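Local coordinates for YjbQ family protein (Aeropyrum pernix, PDB 2P6H), which is of unknown function, a trimeric member of the UPF0047 (YjbQ) family that binds sulfate ions in the crystal, at residues T7-R12 with P122-V127; S28-V33 with L129-E134; A46-N51 with Q112-V117. All coordinates share one frame; numbering follows the deposited sequence.

Contact 1 (T7-R12 with P122-V127); sequences TVKTER and PRERTV. With SO4 (sulfate ion), chain E; SO4 (sulfate ion), chain C.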
loop_
_atom_site.group_PDB
_atom_site.type_symbol
_atom_site.label_atom_id
_atom_site.label_comp_id
_atom_site.label_asym_id
_atom_site.label_seq_id
_atom_site.Cartn_x
_atom_site.Cartn_y
_atom_site.Cartn_z
ATOM N N THR A 7 -2.382 18.639 -11.936
ATOM C CA THR A 7 -3.765 18.503 -11.478
ATOM C C THR A 7 -4.526 17.509 -12.294
ATOM O O THR A 7 -4.196 17.221 -13.437
ATOM C CB THR A 7 -4.485 19.792 -11.714
ATOM O OG1 THR A 7 -4.435 20.109 -13.106
ATOM C CG2 THR A 7 -3.814 20.919 -10.923
ATOM N N VAL A 8 -5.558 16.973 -11.628
ATOM C CA VAL A 8 -6.431 15.985 -12.235
ATOM C C VAL A 8 -7.850 16.400 -11.909
ATOM O O VAL A 8 -8.275 16.399 -10.754
ATOM C CB VAL A 8 -6.145 14.592 -11.631
ATOM C CG1 VAL A 8 -7.156 13.580 -12.190
ATOM C CG2 VAL A 8 -4.741 14.128 -11.968
ATOM N N LYS A 9 -8.568 16.783 -12.953
ATOM C CA LYS A 9 -9.942 17.210 -12.828
ATOM C C LYS A 9 -10.854 16.006 -12.946
ATOM O O LYS A 9 -10.948 15.365 -13.984
ATOM C CB LYS A 9 -10.241 18.203 -13.954
ATOM C CG LYS A 9 -11.530 18.992 -13.707
ATOM C CD LYS A 9 -12.587 18.734 -14.785
ATOM C CE LYS A 9 -13.560 19.905 -14.953
ATOM N NZ LYS A 9 -14.906 19.489 -14.564
ATOM N N THR A 10 -11.531 15.651 -11.857
ATOM C CA THR A 10 -12.419 14.510 -11.914
ATOM C C THR A 10 -13.841 14.991 -12.220
ATOM O O THR A 10 -14.216 16.122 -11.938
ATOM C CB THR A 10 -12.336 13.747 -10.569
ATOM O OG1 THR A 10 -12.977 14.520 -9.553
ATOM C CG2 THR A 10 -10.872 13.533 -10.177
ATOM N N GLU A 11 -14.631 14.119 -12.838
ATOM C CA GLU A 11 -15.961 14.491 -13.304
ATOM C C GLU A 11 -17.144 13.889 -12.555
ATOM O O GLU A 11 -18.247 14.436 -12.601
ATOM C CB GLU A 11 -16.054 14.151 -14.790
ATOM C CG GLU A 11 -14.793 14.550 -15.543
ATOM C CD GLU A 11 -14.334 13.507 -16.549
ATOM O OE1 GLU A 11 -15.188 12.813 -17.146
ATOM O OE2 GLU A 11 -13.104 13.385 -16.743
ATOM N N ARG A 12 -16.919 12.769 -11.871
ATOM C CA ARG A 12 -17.944 12.011 -11.149
ATOM C C ARG A 12 -17.585 11.799 -9.669
ATOM O O ARG A 12 -16.437 11.911 -9.259
ATOM C CB ARG A 12 -18.116 10.657 -11.838
ATOM C CG ARG A 12 -19.178 10.696 -12.937
ATOM C CD ARG A 12 -20.537 10.180 -12.451
ATOM N NE ARG A 12 -20.730 10.472 -11.029
ATOM C CZ ARG A 12 -21.946 10.901 -10.645
ATOM N NH1 ARG A 12 -22.928 10.994 -11.525
ATOM N NH2 ARG A 12 -22.133 11.312 -9.388
ATOM N N PRO A 122 -17.235 15.533 -8.190
ATOM C CA PRO A 122 -16.197 16.064 -9.081
ATOM C C PRO A 122 -15.341 17.107 -8.374
ATOM O O PRO A 122 -15.862 18.000 -7.699
ATOM C CB PRO A 122 -17.005 16.669 -10.216
ATOM C CG PRO A 122 -18.279 17.154 -9.609
ATOM C CD PRO A 122 -18.551 16.102 -8.533
ATOM N N ARG A 123 -14.026 16.981 -8.517
ATOM C CA ARG A 123 -13.092 17.914 -7.874
ATOM C C ARG A 123 -11.834 18.118 -8.718
ATOM O O ARG A 123 -11.508 17.332 -9.598
ATOM C CB ARG A 123 -12.655 17.352 -6.514
ATOM C CG ARG A 123 -13.725 17.377 -5.424
ATOM C CD ARG A 123 -13.125 16.987 -4.068
ATOM N NE ARG A 123 -14.152 16.735 -3.046
ATOM C CZ ARG A 123 -14.725 17.782 -2.411
ATOM N NH1 ARG A 123 -14.417 19.035 -2.710
ATOM N NH2 ARG A 123 -15.640 17.536 -1.459
ATOM N N GLU A 124 -11.140 19.209 -8.426
ATOM C CA GLU A 124 -9.904 19.454 -9.093
ATOM C C GLU A 124 -8.846 18.936 -8.140
ATOM O O GLU A 124 -8.546 19.538 -7.118
ATOM C CB GLU A 124 -9.769 20.982 -9.416
ATOM C CG GLU A 124 -8.314 21.449 -9.440
ATOM C CD GLU A 124 -7.990 21.963 -10.823
ATOM O OE1 GLU A 124 -8.380 21.309 -11.788
ATOM O OE2 GLU A 124 -7.381 23.020 -10.933
ATOM N N ARG A 125 -8.334 17.764 -8.489
ATOM C CA ARG A 125 -7.372 17.072 -7.643
ATOM C C ARG A 125 -5.906 17.291 -8.009
ATOM O O ARG A 125 -5.597 17.837 -9.060
ATOM C CB ARG A 125 -7.691 15.589 -7.661
ATOM C CG ARG A 125 -9.086 15.244 -7.198
ATOM C CD ARG A 125 -9.349 15.651 -5.743
ATOM N NE ARG A 125 -10.349 14.761 -5.162
ATOM C CZ ARG A 125 -10.547 14.613 -3.857
ATOM N NH1 ARG A 125 -9.820 15.318 -2.987
ATOM N NH2 ARG A 125 -11.422 13.709 -3.408
ATOM N N THR A 126 -5.010 16.875 -7.120
ATOM C CA THR A 126 -3.562 17.032 -7.308
ATOM C C THR A 126 -2.812 15.715 -7.157
ATOM O O THR A 126 -3.158 14.861 -6.350
ATOM C CB THR A 126 -3.027 18.005 -6.267
ATOM O OG1 THR A 126 -3.647 19.279 -6.459
ATOM C CG2 THR A 126 -1.512 18.162 -6.430
ATOM N N VAL A 127 -1.788 15.547 -8.014
ATOM C CA VAL A 127 -0.873 14.424 -7.871
ATOM C C VAL A 127 0.508 14.987 -7.726
ATOM O O VAL A 127 0.945 15.804 -8.534
ATOM C CB VAL A 127 -0.896 13.581 -9.150
ATOM C CG1 VAL A 127 0.189 12.495 -9.068
ATOM C CG2 VAL A 127 -2.240 12.923 -9.341
HETATM S S SO4 E . -7.333 17.345 -16.892
HETATM O O1 SO4 E . -6.206 17.298 -17.763
HETATM O O2 SO4 E . -8.638 17.175 -17.427
HETATM O O3 SO4 E . -7.317 18.712 -16.157
HETATM O O4 SO4 E . -7.214 16.380 -15.815
HETATM S S SO4 C . -9.225 15.717 0.902
HETATM O O1 SO4 C . -10.643 15.901 1.464
HETATM O O2 SO4 C . -8.660 16.946 0.346
HETATM O O3 SO4 C . -9.220 14.742 -0.185
HETATM O O4 SO4 C . -8.323 15.243 1.944
#

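Contact 2 (S28-V33 with L129-E134); sequences STVGGV and LLYLGE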
loop_
_atom_site.group_PDB
_atom_site.type_symbol
_atom_site.label_atom_id
_atom_site.label_comp_id
_atom_site.label_asym_id
_atom_site.label_seq_id
_atom_site.Cartn_x
_atom_site.Cartn_y
_atom_site.Cartn_z
ATOM N N SER A 28 10.275 12.744 -17.814
ATOM C CA SER A 28 11.236 13.061 -18.864
ATOM C C SER A 28 11.705 14.510 -18.751
ATOM O O SER A 28 12.772 14.877 -19.221
ATOM C CB SER A 28 10.584 12.841 -20.230
ATOM O OG SER A 28 10.461 11.442 -20.489
ATOM N N THR A 29 10.882 15.337 -18.115
ATOM C CA THR A 29 11.291 16.741 -17.912
ATOM C C THR A 29 12.388 16.790 -16.887
ATOM O O THR A 29 12.970 17.832 -16.612
ATOM C CB THR A 29 10.132 17.644 -17.411
ATOM O OG1 THR A 29 10.255 18.935 -18.011
ATOM C CG2 THR A 29 10.205 17.798 -15.889
ATOM N N VAL A 30 12.595 15.602 -16.322
ATOM C CA VAL A 30 13.611 15.468 -15.339
ATOM C C VAL A 30 14.791 14.620 -15.878
ATOM O O VAL A 30 15.948 14.835 -15.541
ATOM C CB VAL A 30 12.870 14.826 -14.175
ATOM C CG1 VAL A 30 13.871 14.166 -13.229
ATOM C CG2 VAL A 30 12.085 15.882 -13.418
ATOM N N GLY A 31 14.479 13.689 -16.775
ATOM C CA GLY A 31 15.508 12.884 -17.405
ATOM C C GLY A 31 16.223 11.942 -16.454
ATOM O O GLY A 31 17.422 11.700 -16.597
ATOM N N GLY A 32 15.494 11.406 -15.478
ATOM C CA GLY A 32 16.104 10.492 -14.520
ATOM C C GLY A 32 16.514 9.186 -15.190
ATOM O O GLY A 32 15.856 8.695 -16.081
ATOM N N VAL A 33 17.665 8.639 -14.751
ATOM C CA VAL A 33 18.093 7.393 -15.355
ATOM C C VAL A 33 17.933 6.220 -14.376
ATOM O O VAL A 33 17.266 5.232 -14.654
ATOM C CB VAL A 33 19.557 7.569 -15.775
ATOM C CG1 VAL A 33 20.107 6.249 -16.310
ATOM C CG2 VAL A 33 19.662 8.629 -16.855
ATOM N N LEU A 129 4.685 14.522 -7.257
ATOM C CA LEU A 129 5.713 13.625 -7.775
ATOM C C LEU A 129 7.073 13.971 -7.195
ATOM O O LEU A 129 7.406 15.139 -6.999
ATOM C CB LEU A 129 5.791 13.726 -9.308
ATOM C CG LEU A 129 4.475 13.574 -10.084
ATOM C CD1 LEU A 129 4.628 14.033 -11.519
ATOM C CD2 LEU A 129 4.018 12.124 -10.025
ATOM N N LEU A 130 7.853 12.935 -6.913
ATOM C CA LEU A 130 9.193 13.096 -6.348
ATOM C C LEU A 130 10.138 12.122 -7.022
ATOM O O LEU A 130 9.882 10.929 -7.111
ATOM C CB LEU A 130 9.158 12.829 -4.827
ATOM C CG LEU A 130 10.539 12.955 -4.130
ATOM C CD1 LEU A 130 10.415 13.280 -2.641
ATOM C CD2 LEU A 130 11.367 11.673 -4.221
ATOM N N TYR A 131 11.266 12.626 -7.507
ATOM C CA TYR A 131 12.253 11.760 -8.131
ATOM C C TYR A 131 13.534 11.838 -7.333
ATOM O O TYR A 131 14.082 12.922 -7.112
ATOM C CB TYR A 131 12.547 12.161 -9.573
ATOM C CG TYR A 131 13.604 11.265 -10.175
ATOM C CD1 TYR A 131 13.321 9.932 -10.472
ATOM C CD2 TYR A 131 14.911 11.718 -10.364
ATOM C CE1 TYR A 131 14.315 9.066 -10.936
ATOM C CE2 TYR A 131 15.914 10.854 -10.827
ATOM C CZ TYR A 131 15.607 9.534 -11.105
ATOM O OH TYR A 131 16.592 8.668 -11.525
ATOM N N LEU A 132 14.011 10.679 -6.907
ATOM C CA LEU A 132 15.208 10.584 -6.088
ATOM C C LEU A 132 16.186 9.667 -6.787
ATOM O O LEU A 132 15.986 8.464 -6.891
ATOM C CB LEU A 132 14.835 10.015 -4.704
ATOM C CG LEU A 132 16.000 10.011 -3.686
ATOM C CD1 LEU A 132 16.232 11.389 -3.060
ATOM C CD2 LEU A 132 15.768 9.048 -2.521
ATOM N N GLY A 133 17.293 10.209 -7.286
ATOM C CA GLY A 133 18.268 9.364 -7.946
ATOM C C GLY A 133 19.156 10.083 -8.940
ATOM O O GLY A 133 19.200 11.316 -8.984
ATOM N N GLU A 134 19.881 9.301 -9.733
ATOM C CA GLU A 134 20.783 9.853 -10.740
ATOM C C GLU A 134 20.131 9.862 -12.136
ATOM O O GLU A 134 18.965 9.407 -12.260
ATOM C CB GLU A 134 22.074 9.027 -10.768
ATOM C CG GLU A 134 22.110 7.958 -11.866
ATOM C CD GLU A 134 22.826 6.675 -11.446
ATOM O OE1 GLU A 134 23.094 6.504 -10.237
ATOM O OE2 GLU A 134 23.111 5.823 -12.321
ATOM O OXT GLU A 134 20.808 10.321 -13.088
#

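Contact 3 (A46-N51 with Q112-V117); sequences AAVAVN and QRILFV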
loop_
_atom_site.group_PDB
_atom_site.type_symbol
_atom_site.label_atom_id
_atom_site.label_comp_id
_atom_site.label_asym_id
_atom_site.label_seq_id
_atom_site.Cartn_x
_atom_site.Cartn_y
_atom_site.Cartn_z
ATOM N N ALA A 46 -9.280 10.440 -1.949
ATOM C CA ALA A 46 -8.888 9.989 -3.274
ATOM C C ALA A 46 -7.694 9.108 -3.052
ATOM O O ALA A 46 -7.065 9.124 -2.003
ATOM C CB ALA A 46 -8.546 11.177 -4.250
ATOM N N ALA A 47 -7.363 8.276 -4.032
ATOM C CA ALA A 47 -6.228 7.372 -3.873
ATOM C C ALA A 47 -5.523 7.156 -5.207
ATOM O O ALA A 47 -5.922 7.692 -6.234
ATOM C CB ALA A 47 -6.729 6.026 -3.326
ATOM N N VAL A 48 -4.409 6.409 -5.163
ATOM C CA VAL A 48 -3.735 6.024 -6.398
ATOM C C VAL A 48 -3.410 4.556 -6.346
ATOM O O VAL A 48 -3.016 4.017 -5.323
ATOM C CB VAL A 48 -2.417 6.787 -6.576
ATOM C CG1 VAL A 48 -1.613 6.758 -5.280
ATOM C CG2 VAL A 48 -1.591 6.119 -7.670
ATOM N N ALA A 49 -3.639 3.916 -7.493
ATOM C CA ALA A 49 -3.378 2.509 -7.604
ATOM C C ALA A 49 -2.648 2.227 -8.896
ATOM O O ALA A 49 -2.582 3.055 -9.795
ATOM C CB ALA A 49 -4.722 1.816 -7.639
ATOM N N VAL A 50 -2.116 1.026 -9.009
ATOM C CA VAL A 50 -1.476 0.612 -10.247
ATOM C C VAL A 50 -2.131 -0.627 -10.759
ATOM O O VAL A 50 -2.183 -1.655 -10.095
ATOM C CB VAL A 50 -0.031 0.248 -9.979
ATOM C CG1 VAL A 50 0.599 -0.335 -11.242
ATOM C CG2 VAL A 50 0.743 1.483 -9.556
ATOM N N ASN A 51 -2.700 -0.523 -11.954
ATOM C CA ASN A 51 -3.319 -1.684 -12.580
ATOM C C ASN A 51 -3.623 -1.380 -14.042
ATOM O O ASN A 51 -3.112 -0.433 -14.625
ATOM C CB ASN A 51 -4.617 -2.018 -11.823
ATOM C CG ASN A 51 -4.878 -3.513 -11.836
ATOM O OD1 ASN A 51 -5.436 -4.066 -12.779
ATOM N ND2 ASN A 51 -4.462 -4.172 -10.741
ATOM N N GLN A 112 0.599 -2.540 -16.580
ATOM C CA GLN A 112 0.417 -1.673 -15.416
ATOM C C GLN A 112 0.357 -0.203 -15.799
ATOM O O GLN A 112 1.139 0.274 -16.624
ATOM C CB GLN A 112 1.554 -1.867 -14.404
ATOM C CG GLN A 112 1.597 -3.253 -13.768
ATOM C CD GLN A 112 2.669 -3.376 -12.690
ATOM O OE1 GLN A 112 3.788 -2.880 -12.844
ATOM N NE2 GLN A 112 2.328 -4.054 -11.597
ATOM N N ARG A 113 -0.579 0.514 -15.187
ATOM C CA ARG A 113 -0.734 1.928 -15.418
ATOM C C ARG A 113 -1.021 2.617 -14.101
ATOM O O ARG A 113 -1.493 2.015 -13.146
ATOM C CB ARG A 113 -1.905 2.128 -16.380
ATOM C CG ARG A 113 -1.671 1.453 -17.731
ATOM C CD ARG A 113 -1.020 2.404 -18.742
ATOM N NE ARG A 113 -0.793 1.724 -20.021
ATOM C CZ ARG A 113 -1.364 2.260 -21.115
ATOM N NH1 ARG A 113 -2.094 3.357 -21.013
ATOM N NH2 ARG A 113 -1.186 1.681 -22.306
ATOM N N ILE A 114 -0.724 3.906 -14.023
ATOM C CA ILE A 114 -0.942 4.690 -12.816
ATOM C C ILE A 114 -2.348 5.228 -12.833
ATOM O O ILE A 114 -2.710 6.069 -13.646
ATOM C CB ILE A 114 0.053 5.866 -12.744
ATOM C CG1 ILE A 114 1.487 5.333 -12.809
ATOM C CG2 ILE A 114 -0.114 6.605 -11.402
ATOM C CD1 ILE A 114 2.646 6.305 -13.027
ATOM N N LEU A 115 -3.170 4.755 -11.909
ATOM C CA LEU A 115 -4.564 5.162 -11.880
ATOM C C LEU A 115 -4.944 6.049 -10.703
ATOM O O LEU A 115 -4.699 5.704 -9.547
ATOM C CB LEU A 115 -5.458 3.917 -11.857
ATOM C CG LEU A 115 -5.142 2.889 -12.955
ATOM C CD1 LEU A 115 -5.993 1.653 -12.783
ATOM C CD2 LEU A 115 -5.387 3.516 -14.325
ATOM N N PHE A 116 -5.540 7.196 -11.004
ATOM C CA PHE A 116 -6.015 8.100 -9.968
ATOM C C PHE A 116 -7.410 7.573 -9.644
ATOM O O PHE A 116 -8.231 7.368 -10.544
ATOM C CB PHE A 116 -6.141 9.535 -10.484
ATOM C CG PHE A 116 -6.515 10.520 -9.410
ATOM C CD1 PHE A 116 -7.845 10.706 -9.057
ATOM C CD2 PHE A 116 -5.534 11.243 -8.734
ATOM C CE1 PHE A 116 -8.200 11.596 -8.047
ATOM C CE2 PHE A 116 -5.876 12.141 -7.718
ATOM C CZ PHE A 116 -7.212 12.317 -7.375
ATOM N N VAL A 117 -7.672 7.344 -8.365
ATOM C CA VAL A 117 -8.971 6.850 -7.953
ATOM C C VAL A 117 -9.724 7.904 -7.170
ATOM O O VAL A 117 -9.449 8.167 -6.007
ATOM C CB VAL A 117 -8.748 5.660 -7.045
ATOM C CG1 VAL A 117 -10.089 5.049 -6.645
ATOM C CG2 VAL A 117 -7.911 4.613 -7.757
HETATM O O HOH W 1 -0.324 -3.734 -10.523
#

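Contact 1 (T7-R12 with P122-V127)
Thr-10 and Arg-125 meet because of their first torsions: chi1 of 71° sets OG1 of Thr-10 between its own N and C, facing the backbone of Arg-123, while CG of Arg-125 (chi1 -58°) stands anti to its carbonyl carbon and brushes the threonine methyl, CG2 to CG 3.9 Å. They lie where strand 2-9 pairs antiparallel with strand 124-133, at one edge of the five-stranded sheet; Thr-10 is just past the end of its strand. Val-8 and Arg-125 form the hydrogen-bonded pair, Val-8 N giving to Arg-125 O at 2.7 Å and Arg-125 N returning to Val-8 O. Beyond the regular strand, Thr-10 carries the pairing on. Its N binds Arg-123 O at 2.8 Å, and Arg-123 N turns to the threonine hydroxyl, with OG1 at 2.9 Å. The side chain thus takes the place of a backbone acceptor, and the same OG1 also bonds to Glu-118. Pro-122, entered through a cis peptide, lays CB against Thr-10 O at 3.3 Å. On the buried face Val-8 CG2 touches Val-127 CG2 at 3.8 Å, with Leu-17 and Val-19 packed on Val-8. The Arg-125 chain bends beyond CG, which carries its guanidinium away from strand 2-9 into a salt bridge with Glu-118 and a bond to Thr-45. CD of Arg-123 sits over one face of the Arg-125 guanidinium, and the Arg-123 guanidinium itself pairs with Asp-120. Sulfates, probably left by crystallisation, bind at separate places: one pairs with Arg-12, another accepts a nearly straight bond from backbone Lys-9 N to its O4 at 3.2 Å, and a third meets the guanidinium edge of Arg-125, NH1 reaching its O3 at 2.9 Å.

Contact 2 (S28-V33 with L129-E134)
Tyr-131 packs against the loop 28-33 and touches it at successive points from ring to hydroxyl. Its CB points toward the loop from strand 124-133, and CG stands anti to the backbone N (chi1 178°), which extends the ring along the loop. CD2 is the first ring atom to touch, 3.9 Å from Val-30 CG1, and the two side chains cross at a slant. Farther out, CE2 lies 3.7 Å from Gly-32 CA, and CZ comes to 3.6 Å from the same CA. Gly-32, with no side chain, lays its backbone directly against the tyrosine. At the tip, OH donates to Glu-134 O, one oxygen of the C-terminal carboxylate, three residues on in the same segment, at 2.6 Å. That oxygen lies in the ring plane at its edge, and the hydroxyl approaches within the plane of the carboxylate. Glu-134 O takes a second bond from across the contact: Val-33 N gives to it at 2.9 Å, in plane and on a lone pair, with an N-H...O angle of 159°. Two donors therefore fix the chain terminus and should help to stabilise its negative charge. The side chain of Val-33 adds a loose contact, CB 4.0 Å from Glu-134 OXT, and the carboxylate of the Glu-134 side chain turns instead to Asn-34. Trp-26 and Leu-27 of helix 20-28 also pack on Tyr-131. On the strand's other face Leu-132 meets its counterpart Leu-132 in the third subunit. The arrangement is a helix-to-strand connection: after helix 20-28 the backbone first departs from helical angles at Gly-31, which has positive phi, and the loop folds over the end of the last strand before entering strand 35-40 of the same antiparallel sheet.

Contact 3 (A46-N51 with Q112-V117)
Val-48 and Ile-114 stand side by side and point the same way, their methyls meeting at CG2 to CG2, 4.0 Å. On this same face Val-50 slants across Gln-112: CG1, anti to the backbone N (chi1 174°), rests 3.6 Å from Gln-112 CB and also borders the extended chain beyond it. Phe-116 projects from this face too, but its ring reaches back toward the start of strand 46-51. CZ comes to 3.6 Å from Ala-46 CB at an oblique angle, while Ala-47 O lies over one ring face, offset toward the rim. On the opposite face Ala-49 CB meets Val-117 CG2 at 4.2 Å and Asn-51 CB meets Leu-115 CD1 at 4.0 Å; Ile-93 of helix 84-93 packs against Ala-47, Ala-49 and Val-117. Within this chain strand 46-51 forms one edge of a three-stranded antiparallel sheet, with strand 113-118 in its middle and strand 15-18 beyond. Ala-47 with Val-117, Ala-49 with Leu-115 and Asn-51 with Arg-113 are the hydrogen-bonded pairs. Ala-49 N gives to Leu-115 O at 2.9 Å, whereas the last rung is more bent, Arg-113 N to Asn-51 O having an N-H...O angle of 133°. The Arg-113 side chain leaves for Asp-18. At that end the contact borders the third subunit: the Asn-51 amide bonds to its His-87 and Thr-44, and Gln-112 NE2 bonds to its Val-41, while Gln-112 OE1 accepts from Gly-109 of its own chain. A water links Val-50 O to Gln-112 NE2, from which it accepts at 2.9 Å.

In the fold
Strand 124-133 runs through contacts 1 and 2, whose centres lie 24 Å apart: contact 1 pairs its beginning with strand 2-9, and contact 2 covers its C-terminal end with a loop. Contact 3 belongs to the separate three-stranded sheet yet packs directly on contact 1, centre to centre 13 Å. The bridge is Phe-116, whose CZ lies 3.3 Å from Arg-125 CB and whose CD2 lies 3.7 Å from Val-127 CG2. Contacts 2 and 3 do not touch, their nearest atoms being about 7 Å apart. The sulfate on Arg-125, also held by Thr-44 and Thr-45, has its nearest atom about 5 Å from the Ala-46 side chain, consistent with an anion-binding pocket where contacts 1 and 3 meet.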